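Local atomic coordinates of factor H binding protein (Treponema denticola, PDB entry 3R15), a protein that probably binds the complement regulator factor H at the surface of the oral spirochaete. Residues 28-33 with 78-83; 45-50 with 84-89. One frame throughout, in Å; residues are numbered along the deposited sequence.

Contact 1: 28-33 with 78-83; sequences KFINAL and TKAAAL
I30 and L33 of helix 20-36 meet A80 and L83 of the short helix 80-86 in a buried helix-helix contact, part of the small alpha-beta fold of this factor H binding protein, in which three helices accompany a two-stranded antiparallel sheet of strands 63-67 and 87-91. The backbones come near where I30 faces A80, whose CA atoms are 6.1 Å apart, a close approach consistent with the small side chain of A80.

The side chains meet through apolar groups alone, and no hydrogen bond crosses between the segments. I30 divides its two branches between two partners. Its CG2, anti to the backbone N, touches the methyl of A80, with I30 CG2 3.7 Å from A80 CB; its other arm, with CG1 beside the backbone N (chi1 -68°), carries CD1 to the base of the leucine, I30 CD1 lying 4.0 Å from L83 CB. The side chains of I30 and L83 run antiparallel alongside each other, flank against flank. L83 CD1 also comes within 3.8 Å of the carbonyl oxygen I30 O, a van der Waals approach. Beyond the segment, L83 packs on L37 and on the side chain of E34.

One polar contact lies beside these. The backbone N of A80, in the first turn of helix 80-86, gives a hydrogen bond to OE2 of E34, one residue beyond the segment on helix 20-36, which ties the start of the short helix to the long one.

L33 adds the second leucine of the contact, its branched end lying askew to that of L83. Both methyls of L83 touch it: L83 CD1 lies 4.0 Å from L33 CG, and L83 CD2 is 3.9 Å from L33 CD2.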
loop_
_atom_site.group_PDB
_atom_site.type_symbol
_atom_site.label_atom_id
_atom_site.label_comp_id
_atom_site.label_asym_id
_atom_site.label_seq_id
_atom_site.Cartn_x
_atom_site.Cartn_y
_atom_site.Cartn_z
ATOM N N LYS A 28 -5.295 -5.537 -4.494
ATOM C CA LYS A 28 -6.550 -4.923 -4.077
ATOM C C LYS A 28 -6.250 -3.618 -3.334
ATOM O O LYS A 28 -6.935 -2.617 -3.518
ATOM C CB LYS A 28 -7.347 -5.880 -3.194
ATOM C CG LYS A 28 -8.599 -5.284 -2.578
ATOM N N PHE A 29 -5.203 -3.636 -2.514
ATOM C CA PHE A 29 -4.802 -2.436 -1.787
ATOM C C PHE A 29 -4.294 -1.355 -2.739
ATOM O O PHE A 29 -4.728 -0.202 -2.676
ATOM C CB PHE A 29 -3.730 -2.764 -0.743
ATOM C CG PHE A 29 -3.015 -1.553 -0.227
ATOM C CD1 PHE A 29 -3.671 -0.651 0.597
ATOM C CD2 PHE A 29 -1.707 -1.298 -0.586
ATOM C CE1 PHE A 29 -3.025 0.486 1.062
ATOM C CE2 PHE A 29 -1.055 -0.155 -0.114
ATOM C CZ PHE A 29 -1.727 0.728 0.708
ATOM N N ILE A 30 -3.366 -1.723 -3.622
ATOM C CA ILE A 30 -2.787 -0.743 -4.544
ATOM C C ILE A 30 -3.881 -0.096 -5.407
ATOM O O ILE A 30 -3.909 1.126 -5.593
ATOM C CB ILE A 30 -1.675 -1.368 -5.445
ATOM C CG1 ILE A 30 -0.434 -1.746 -4.622
ATOM C CG2 ILE A 30 -1.264 -0.403 -6.565
ATOM C CD1 ILE A 30 0.334 -0.532 -4.060
ATOM N N ASN A 31 -4.790 -0.912 -5.926
ATOM C CA ASN A 31 -5.871 -0.380 -6.759
ATOM C C ASN A 31 -6.826 0.529 -5.985
ATOM O O ASN A 31 -7.276 1.559 -6.501
ATOM C CB ASN A 31 -6.638 -1.513 -7.438
ATOM C CG ASN A 31 -5.788 -2.258 -8.446
ATOM O OD1 ASN A 31 -4.947 -1.663 -9.129
ATOM N ND2 ASN A 31 -6.002 -3.566 -8.551
ATOM N N ALA A 32 -7.129 0.155 -4.746
ATOM C CA ALA A 32 -8.016 0.956 -3.906
ATOM C C ALA A 32 -7.345 2.282 -3.576
ATOM O O ALA A 32 -7.970 3.342 -3.626
ATOM C CB ALA A 32 -8.383 0.201 -2.627
ATOM N N LEU A 33 -6.084 2.215 -3.198
ATOM C CA LEU A 33 -5.303 3.416 -2.946
ATOM C C LEU A 33 -5.274 4.372 -4.173
ATOM O O LEU A 33 -5.603 5.527 -4.049
ATOM C CB LEU A 33 -3.906 3.052 -2.448
ATOM C CG LEU A 33 -2.947 4.168 -2.138
ATOM C CD1 LEU A 33 -3.588 5.229 -1.262
ATOM C CD2 LEU A 33 -1.760 3.596 -1.523
ATOM N N THR A 78 -1.686 10.089 -8.228
ATOM C CA THR A 78 -0.610 9.105 -8.271
ATOM C C THR A 78 -1.172 7.760 -8.732
ATOM O O THR A 78 -2.212 7.307 -8.241
ATOM C CB THR A 78 0.088 8.968 -6.898
ATOM O OG1 THR A 78 0.585 10.248 -6.484
ATOM C CG2 THR A 78 1.255 8.004 -6.982
ATOM N N LYS A 79 -0.485 7.131 -9.684
ATOM C CA LYS A 79 -1.003 5.926 -10.312
ATOM C C LYS A 79 -0.380 4.667 -9.724
ATOM O O LYS A 79 0.649 4.728 -9.042
ATOM C CB LYS A 79 -0.767 5.976 -11.824
ATOM C CG LYS A 79 -1.387 7.196 -12.503
ATOM N N ALA A 80 -1.013 3.532 -9.999
ATOM C CA ALA A 80 -0.594 2.249 -9.438
ATOM C C ALA A 80 0.871 1.939 -9.670
ATOM O O ALA A 80 1.545 1.488 -8.769
ATOM C CB ALA A 80 -1.459 1.120 -9.966
ATOM N N ALA A 81 1.372 2.160 -10.882
ATOM C CA ALA A 81 2.771 1.838 -11.158
ATOM C C ALA A 81 3.734 2.585 -10.227
ATOM O O ALA A 81 4.754 2.038 -9.793
ATOM C CB ALA A 81 3.110 2.108 -12.616
ATOM N N ALA A 82 3.393 3.832 -9.912
ATOM C CA ALA A 82 4.185 4.628 -8.985
ATOM C C ALA A 82 4.023 4.130 -7.552
ATOM O O ALA A 82 4.997 4.040 -6.812
ATOM C CB ALA A 82 3.807 6.096 -9.084
ATOM N N LEU A 83 2.784 3.821 -7.174
ATOM C CA LEU A 83 2.487 3.288 -5.848
ATOM C C LEU A 83 3.278 2.007 -5.592
ATOM O O LEU A 83 3.802 1.818 -4.496
ATOM C CB LEU A 83 0.981 3.040 -5.676
ATOM C CG LEU A 83 0.105 4.303 -5.692
ATOM C CD1 LEU A 83 -1.385 3.969 -5.791
ATOM C CD2 LEU A 83 0.392 5.145 -4.441
#

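Contact 2: 45-50 with 84-89; sequences GAVIDM and RKRFIP
Helix 44-59 and the junction of helix 80-86 with strand 87-91 stay well apart as backbones, the nearest CA atoms, those of V47 and F87, being 10.8 Å from each other, and side chains, chiefly R86 and F87, span the gap. V47 presents CG1 to F87 and R86 from its position anti to the backbone N (chi1 172°). This methyl meets the F87 ring at its edge, near the ring plane, with V47 CG1 4.2 Å from F87 CZ. From the helix turn that follows, M50 brings its terminal methyl obliquely to the same ring atom, M50 CE lying 4.3 Å from F87 CZ.

The ring belongs to the first residue of strand 87-91, which pairs antiparallel with strand 63-67, and it packs between that neighbouring strand, on I65 and D67, and helix 44-59. R86 lies against one of its faces: R86 CG sits 3.8 Å above the ring plane, over the centre. From there the extended arginine chain runs on toward the helix, and R86 NH2 reaches V47 CG1 at 3.9 Å. Its guanidinium is gripped by D67, through a salt bridge from NE to OD1, and by the carbonyl oxygens of S73 and T72, bonded to NH1 and NH2 respectively.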
loop_
_atom_site.group_PDB
_atom_site.type_symbol
_atom_site.label_atom_id
_atom_site.label_comp_id
_atom_site.label_asym_id
_atom_site.label_seq_id
_atom_site.Cartn_x
_atom_site.Cartn_y
_atom_site.Cartn_z
ATOM N N GLY A 45 0.283 11.708 8.055
ATOM C CA GLY A 45 -0.290 10.990 9.182
ATOM C C GLY A 45 -1.343 9.978 8.759
ATOM O O GLY A 45 -1.470 8.907 9.355
ATOM N N ALA A 46 -2.108 10.322 7.726
ATOM C CA ALA A 46 -3.105 9.401 7.209
ATOM C C ALA A 46 -2.428 8.197 6.549
ATOM O O ALA A 46 -2.934 7.075 6.644
ATOM C CB ALA A 46 -4.025 10.100 6.239
ATOM N N VAL A 47 -1.281 8.418 5.906
ATOM C CA VAL A 47 -0.538 7.309 5.287
ATOM C C VAL A 47 -0.067 6.329 6.371
ATOM O O VAL A 47 -0.141 5.104 6.210
ATOM C CB VAL A 47 0.674 7.811 4.454
ATOM C CG1 VAL A 47 1.555 6.640 3.993
ATOM C CG2 VAL A 47 0.196 8.658 3.258
ATOM N N ILE A 48 0.411 6.880 7.481
ATOM C CA ILE A 48 0.835 6.062 8.614
ATOM C C ILE A 48 -0.330 5.217 9.139
ATOM O O ILE A 48 -0.176 4.012 9.359
ATOM C CB ILE A 48 1.420 6.944 9.740
ATOM C CG1 ILE A 48 2.774 7.501 9.301
ATOM C CG2 ILE A 48 1.576 6.141 11.042
ATOM C CD1 ILE A 48 3.281 8.637 10.186
ATOM N N ASP A 49 -1.486 5.844 9.329
ATOM C CA ASP A 49 -2.668 5.117 9.792
ATOM C C ASP A 49 -3.040 4.015 8.799
ATOM O O ASP A 49 -3.409 2.896 9.193
ATOM C CB ASP A 49 -3.861 6.071 9.960
ATOM C CG ASP A 49 -3.702 7.024 11.137
ATOM O OD1 ASP A 49 -2.834 6.787 12.009
ATOM O OD2 ASP A 49 -4.478 7.999 11.187
ATOM N N MET A 50 -2.959 4.343 7.508
ATOM C CA MET A 50 -3.299 3.403 6.446
ATOM C C MET A 50 -2.379 2.190 6.488
ATOM O O MET A 50 -2.816 1.047 6.334
ATOM C CB MET A 50 -3.167 4.084 5.082
ATOM C CG MET A 50 -3.401 3.153 3.898
ATOM S SD MET A 50 -3.059 4.035 2.354
ATOM C CE MET A 50 -1.294 4.056 2.393
ATOM N N ARG A 84 3.368 1.135 -6.596
ATOM C CA ARG A 84 4.077 -0.146 -6.421
ATOM C C ARG A 84 5.573 0.000 -6.163
ATOM O O ARG A 84 6.195 -0.874 -5.548
ATOM C CB ARG A 84 3.864 -1.062 -7.626
ATOM C CG ARG A 84 2.447 -1.489 -7.813
ATOM C CD ARG A 84 2.341 -2.623 -8.824
ATOM N NE ARG A 84 0.942 -2.860 -9.163
ATOM C CZ ARG A 84 0.319 -2.288 -10.190
ATOM N NH1 ARG A 84 0.982 -1.468 -10.998
ATOM N NH2 ARG A 84 -0.964 -2.549 -10.417
ATOM N N LYS A 85 6.152 1.096 -6.641
ATOM C CA LYS A 85 7.564 1.375 -6.426
ATOM C C LYS A 85 7.833 1.932 -5.041
ATOM O O LYS A 85 8.968 1.891 -4.559
ATOM C CB LYS A 85 8.091 2.352 -7.481
ATOM C CG LYS A 85 8.236 1.739 -8.871
ATOM N N ARG A 86 6.791 2.459 -4.405
ATOM C CA ARG A 86 6.933 3.026 -3.065
ATOM C C ARG A 86 6.484 2.071 -1.968
ATOM O O ARG A 86 7.115 1.976 -0.917
ATOM C CB ARG A 86 6.156 4.344 -2.940
ATOM C CG ARG A 86 6.115 4.868 -1.512
ATOM C CD ARG A 86 5.441 6.237 -1.383
ATOM N NE ARG A 86 5.230 6.551 0.026
ATOM C CZ ARG A 86 4.646 7.653 0.472
ATOM N NH1 ARG A 86 4.211 8.573 -0.386
ATOM N NH2 ARG A 86 4.492 7.821 1.776
ATOM N N PHE A 87 5.390 1.363 -2.218
ATOM C CA PHE A 87 4.828 0.480 -1.201
ATOM C C PHE A 87 5.104 -0.955 -1.604
ATOM O O PHE A 87 4.390 -1.534 -2.428
ATOM C CB PHE A 87 3.336 0.750 -1.031
ATOM C CG PHE A 87 3.030 2.142 -0.545
ATOM C CD1 PHE A 87 3.208 2.474 0.790
ATOM C CD2 PHE A 87 2.587 3.123 -1.427
ATOM C CE1 PHE A 87 2.938 3.752 1.254
ATOM C CE2 PHE A 87 2.312 4.407 -0.984
ATOM C CZ PHE A 87 2.480 4.725 0.369
ATOM N N ILE A 88 6.151 -1.512 -1.009
ATOM C CA ILE A 88 6.728 -2.772 -1.444
ATOM C C ILE A 88 6.283 -3.915 -0.544
ATOM O O ILE A 88 6.392 -3.833 0.680
ATOM C CB ILE A 88 8.270 -2.694 -1.418
ATOM C CG1 ILE A 88 8.756 -1.480 -2.210
ATOM C CG2 ILE A 88 8.882 -3.985 -1.966
ATOM C CD1 ILE A 88 8.558 -1.604 -3.696
ATOM N N PRO A 89 5.780 -4.995 -1.148
ATOM C CA PRO A 89 5.390 -6.135 -0.316
ATOM C C PRO A 89 6.585 -7.025 0.011
ATOM O O PRO A 89 7.482 -7.221 -0.820
ATOM C CB PRO A 89 4.360 -6.859 -1.185
ATOM C CG PRO A 89 4.789 -6.544 -2.608
ATOM C CD PRO A 89 5.402 -5.159 -2.562
#

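How the contacts relate
F29 and L33 of contact 1 rest on M50 of contact 2, which makes the two contacts adjoining parts of one interior. Their centres lie 10 Å apart, and both draw on helix 80-86, whose first turn serves contact 1 and whose end, passing into strand 87-91, serves contact 2. The two meet directly: F29 CZ is 3.8 Å from M50 CE, L33 CD1 is 3.8 Å from M50 SD, and L33 CD2 is 4.2 Å from F87 CE2. L33 shares its two methyls, CD2 touching both L83 and F87 and CD1 touching M50, connecting helices 20-36 and 44-59 with the C-terminal helix-strand unit.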